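Local atomic coordinates of arylesterase (Agrobacterium tumefaciens, PDB entry 3DCI), a protein that probably hydrolyses ester bonds, as a putative arylesterase of the SGNH (GDSL-like) hydrolase family, and binds zinc. Residues 125-137 with 178-191. Sequence-based numbering, arbitrary orientation.
Sequences AVSGMRRLAQIVE and LAPLYRKLAAELGH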
# COMPACT_ATOMS: atom_id res chain seq x y z
N ALA A 125 -15.44 -6.16 14.14
CA ALA A 125 -16.03 -7.14 13.25
C ALA A 125 -17.33 -6.62 12.63
O ALA A 125 -17.51 -6.76 11.42
CB ALA A 125 -16.26 -8.48 13.94
N VAL A 126 -18.22 -6.05 13.43
CA VAL A 126 -19.47 -5.51 12.87
C VAL A 126 -19.22 -4.31 11.89
O VAL A 126 -19.83 -4.25 10.83
CB VAL A 126 -20.54 -5.15 13.95
CG1 VAL A 126 -20.15 -3.96 14.75
CG2 VAL A 126 -21.92 -4.92 13.29
N SER A 127 -18.31 -3.40 12.25
CA SER A 127 -17.91 -2.30 11.36
C SER A 127 -17.38 -2.81 10.03
O SER A 127 -17.69 -2.27 8.98
CB SER A 127 -16.82 -1.44 11.99
OG SER A 127 -17.36 -0.78 13.11
N GLY A 128 -16.55 -3.85 10.09
CA GLY A 128 -15.97 -4.42 8.90
C GLY A 128 -17.02 -5.11 8.06
O GLY A 128 -17.04 -4.99 6.84
N MSE A 129 -17.92 -5.85 8.72
CA MSE A 129 -19.02 -6.49 8.01
C MSE A 129 -19.92 -5.49 7.31
O MSE A 129 -20.42 -5.77 6.22
CB MSE A 129 -19.84 -7.36 8.95
CG MSE A 129 -20.84 -8.25 8.24
SE MSE A 129 -20.04 -9.58 7.01
CE MSE A 129 -19.38 -10.88 8.27
N ARG A 130 -20.17 -4.33 7.95
CA ARG A 130 -20.93 -3.28 7.31
C ARG A 130 -20.19 -2.80 6.06
O ARG A 130 -20.80 -2.62 5.00
CB ARG A 130 -21.17 -2.11 8.27
CG ARG A 130 -21.90 -0.94 7.65
CD ARG A 130 -21.92 0.28 8.55
NE ARG A 130 -22.65 0.01 9.79
CZ ARG A 130 -23.97 0.12 9.92
NH1 ARG A 130 -24.73 0.53 8.91
NH2 ARG A 130 -24.54 -0.16 11.08
N ARG A 131 -18.86 -2.64 6.15
CA ARG A 131 -18.09 -2.23 4.97
C ARG A 131 -18.20 -3.28 3.84
O ARG A 131 -18.42 -2.95 2.68
CB ARG A 131 -16.64 -1.95 5.32
CG ARG A 131 -15.76 -1.49 4.16
CD ARG A 131 -16.30 -0.19 3.52
NE ARG A 131 -15.62 0.03 2.24
CZ ARG A 131 -16.14 0.71 1.22
NH1 ARG A 131 -17.36 1.24 1.28
NH2 ARG A 131 -15.41 0.86 0.12
N LEU A 132 -18.11 -4.56 4.17
CA LEU A 132 -18.25 -5.59 3.12
C LEU A 132 -19.64 -5.61 2.46
O LEU A 132 -19.78 -5.78 1.23
CB LEU A 132 -17.92 -6.96 3.71
CG LEU A 132 -16.52 -7.16 4.30
CD1 LEU A 132 -16.31 -8.59 4.77
CD2 LEU A 132 -15.45 -6.80 3.28
N ALA A 133 -20.67 -5.42 3.28
CA ALA A 133 -22.03 -5.28 2.76
C ALA A 133 -22.12 -4.13 1.75
O ALA A 133 -22.66 -4.29 0.66
CB ALA A 133 -23.04 -5.11 3.91
N GLN A 134 -21.56 -2.98 2.09
CA GLN A 134 -21.57 -1.81 1.19
C GLN A 134 -20.84 -2.10 -0.10
O GLN A 134 -21.27 -1.67 -1.19
CB GLN A 134 -20.91 -0.61 1.84
CG GLN A 134 -21.67 -0.03 3.00
CD GLN A 134 -20.87 1.05 3.75
OE1 GLN A 134 -19.63 1.25 3.55
NE2 GLN A 134 -21.57 1.75 4.62
N ILE A 135 -19.72 -2.80 0.00
CA ILE A 135 -18.98 -3.22 -1.18
C ILE A 135 -19.82 -4.09 -2.11
O ILE A 135 -19.89 -3.84 -3.31
CB ILE A 135 -17.67 -3.95 -0.80
CG1 ILE A 135 -16.68 -2.94 -0.21
CG2 ILE A 135 -17.06 -4.69 -2.05
CD1 ILE A 135 -15.35 -3.51 0.35
N VAL A 136 -20.48 -5.10 -1.54
CA VAL A 136 -21.33 -6.00 -2.33
C VAL A 136 -22.44 -5.19 -3.01
O VAL A 136 -22.71 -5.39 -4.20
CB VAL A 136 -21.95 -7.13 -1.45
CG1 VAL A 136 -23.05 -7.87 -2.24
CG2 VAL A 136 -20.86 -8.13 -0.88
N GLU A 137 -23.09 -4.30 -2.25
CA GLU A 137 -24.21 -3.48 -2.73
C GLU A 137 -23.82 -2.56 -3.89
O GLU A 137 -24.58 -2.39 -4.85
CB GLU A 137 -24.82 -2.62 -1.60
CG GLU A 137 -25.54 -3.42 -0.49
CD GLU A 137 -25.74 -2.60 0.84
OE1 GLU A 137 -25.43 -1.37 0.84
OE2 GLU A 137 -26.19 -3.18 1.87
N LEU A 178 -20.93 -11.57 18.31
CA LEU A 178 -21.00 -11.47 16.86
C LEU A 178 -22.40 -11.80 16.32
O LEU A 178 -22.90 -11.09 15.44
CB LEU A 178 -19.94 -12.36 16.18
CG LEU A 178 -18.48 -11.94 16.41
CD1 LEU A 178 -17.50 -12.95 15.77
CD2 LEU A 178 -18.20 -10.55 15.87
N ALA A 179 -23.04 -12.83 16.86
CA ALA A 179 -24.39 -13.21 16.41
C ALA A 179 -25.41 -12.06 16.56
O ALA A 179 -25.96 -11.59 15.56
CB ALA A 179 -24.88 -14.45 17.11
N PRO A 180 -25.62 -11.56 17.79
CA PRO A 180 -26.60 -10.48 17.93
C PRO A 180 -26.23 -9.19 17.20
O PRO A 180 -27.12 -8.51 16.72
CB PRO A 180 -26.67 -10.25 19.46
CG PRO A 180 -25.42 -10.83 19.99
CD PRO A 180 -25.05 -11.96 19.09
N LEU A 181 -24.94 -8.85 17.13
CA LEU A 181 -24.54 -7.64 16.40
C LEU A 181 -24.73 -7.80 14.89
O LEU A 181 -25.16 -6.86 14.21
CB LEU A 181 -23.08 -7.23 16.72
CG LEU A 181 -22.79 -6.68 18.13
CD1 LEU A 181 -21.28 -6.47 18.34
CD2 LEU A 181 -23.55 -5.38 18.40
N TYR A 182 -24.37 -8.97 14.37
CA TYR A 182 -24.54 -9.25 12.93
C TYR A 182 -26.02 -9.35 12.56
O TYR A 182 -26.41 -8.94 11.48
CB TYR A 182 -23.86 -10.56 12.53
CG TYR A 182 -22.36 -10.52 12.34
CD1 TYR A 182 -21.59 -9.44 12.75
CD2 TYR A 182 -21.71 -11.62 11.83
CE1 TYR A 182 -20.21 -9.44 12.58
CE2 TYR A 182 -20.32 -11.63 11.66
CZ TYR A 182 -19.59 -10.55 12.05
OH TYR A 182 -18.23 -10.60 11.88
N ARG A 183 -26.81 -9.93 13.44
CA ARG A 183 -28.26 -9.98 13.25
C ARG A 183 -28.83 -8.59 13.11
O ARG A 183 -29.61 -8.33 12.20
CB ARG A 183 -28.92 -10.70 14.41
CG ARG A 183 -30.42 -10.97 14.23
CD ARG A 183 -31.00 -11.59 15.51
NE ARG A 183 -30.93 -13.04 15.45
CZ ARG A 183 -30.11 -13.82 16.16
NH1 ARG A 183 -30.14 -15.14 15.97
NH2 ARG A 183 -29.26 -13.31 17.06
N LYS A 184 -28.43 -7.70 14.02
CA LYS A 184 -28.96 -6.34 14.04
C LYS A 184 -28.48 -5.59 12.82
O LYS A 184 -29.26 -4.85 12.21
CB LYS A 184 -28.60 -5.61 15.33
CG LYS A 184 -29.32 -6.14 16.55
CD LYS A 184 -29.16 -5.19 17.76
CE LYS A 184 -30.29 -5.40 18.81
NZ LYS A 184 -30.09 -6.69 19.51
N LEU A 185 -27.22 -5.83 12.40
CA LEU A 185 -26.70 -5.23 11.19
C LEU A 185 -27.45 -5.66 9.92
O LEU A 185 -27.77 -4.83 9.07
CB LEU A 185 -25.19 -5.51 11.03
CG LEU A 185 -24.52 -4.91 9.79
CD1 LEU A 185 -24.46 -3.41 9.90
CD2 LEU A 185 -23.10 -5.54 9.52
N ALA A 186 -27.71 -6.97 9.81
CA ALA A 186 -28.44 -7.52 8.68
C ALA A 186 -29.85 -6.93 8.61
O ALA A 186 -30.28 -6.53 7.54
CB ALA A 186 -28.49 -9.06 8.78
N ALA A 187 -30.54 -6.80 9.75
CA ALA A 187 -31.85 -6.18 9.79
C ALA A 187 -31.78 -4.71 9.34
O ALA A 187 -32.60 -4.27 8.53
CB ALA A 187 -32.46 -6.28 11.20
N GLU A 188 -30.80 -3.97 9.84
CA GLU A 188 -30.63 -2.57 9.42
C GLU A 188 -30.45 -2.42 7.91
O GLU A 188 -31.01 -1.52 7.31
CB GLU A 188 -29.42 -1.94 10.10
CG GLU A 188 -29.21 -0.49 9.71
CD GLU A 188 -27.90 0.08 10.22
OE1 GLU A 188 -27.32 -0.50 11.17
OE2 GLU A 188 -27.50 1.14 9.68
N LEU A 189 -29.62 -3.27 7.32
CA LEU A 189 -29.22 -3.13 5.93
C LEU A 189 -30.16 -3.82 4.96
O LEU A 189 -30.01 -3.66 3.76
CB LEU A 189 -27.81 -3.69 5.74
CG LEU A 189 -26.63 -2.95 6.39
CD1 LEU A 189 -25.33 -3.61 5.90
CD2 LEU A 189 -26.63 -1.47 6.08
N GLY A 190 -31.10 -4.61 5.47
CA GLY A 190 -32.05 -5.34 4.63
C GLY A 190 -31.45 -6.57 3.95
O GLY A 190 -31.74 -6.86 2.79
N HIS A 191 -30.60 -7.29 4.67
CA HIS A 191 -30.03 -8.54 4.20
C HIS A 191 -30.37 -9.66 5.17
O HIS A 191 -30.95 -9.43 6.20
CB HIS A 191 -28.53 -8.38 4.03
CG HIS A 191 -28.15 -7.36 3.01
ND1 HIS A 191 -28.72 -7.33 1.75
CD2 HIS A 191 -27.29 -6.32 3.05
CE1 HIS A 191 -28.22 -6.32 1.06
NE2 HIS A 191 -27.35 -5.69 1.83
O HOH W 1 -28.59 -1.88 2.29
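R130 reaches across to E188 end-on, NH1 to OE2 at 2.9 Å and NH2 to OE1 at 2.8 Å. Both oxygens lie near the guanidinium plane, yet this plane and the carboxylate's are 49° apart: OE1 is approached on its syn side, OE2 from above the carboxylate. The arginine chain bends at chi3, which lays one guanidinium face over L185 CD1. L185 CD2 rests on the backbone turn of V126 O and R130 N (3.5 Å to R130 N), with V126 CG2 and M129 CG alongside. Selenomethionine M129, bent at chi2 and chi3, makes a long Met-aromatic contact: SE stands 5.4 Å from the Y182 ring centroid, 20° off the normal. Y182 OH is hydrogen-bonded to L109 O. At the other end, L189 CD1 packs tightly on A133 CB (3.4 Å). H191 NE2 donates in its ring plane to the anti lone pair of E137 OE2 (2.8 Å); a water donates to L189 O and, weakly, to OE2. The axes of 125-137 and 178-189 run the same way, 31° apart, over the parallel α/β sheet of the SGNH-hydrolase fold, where A133 and H191 touch L150 of strand 149-154. H191 directly precedes zinc ligand H192. The chemistry implies a proton on NE2, compatible with a neutral ring, whose basicity the carboxylate might raise.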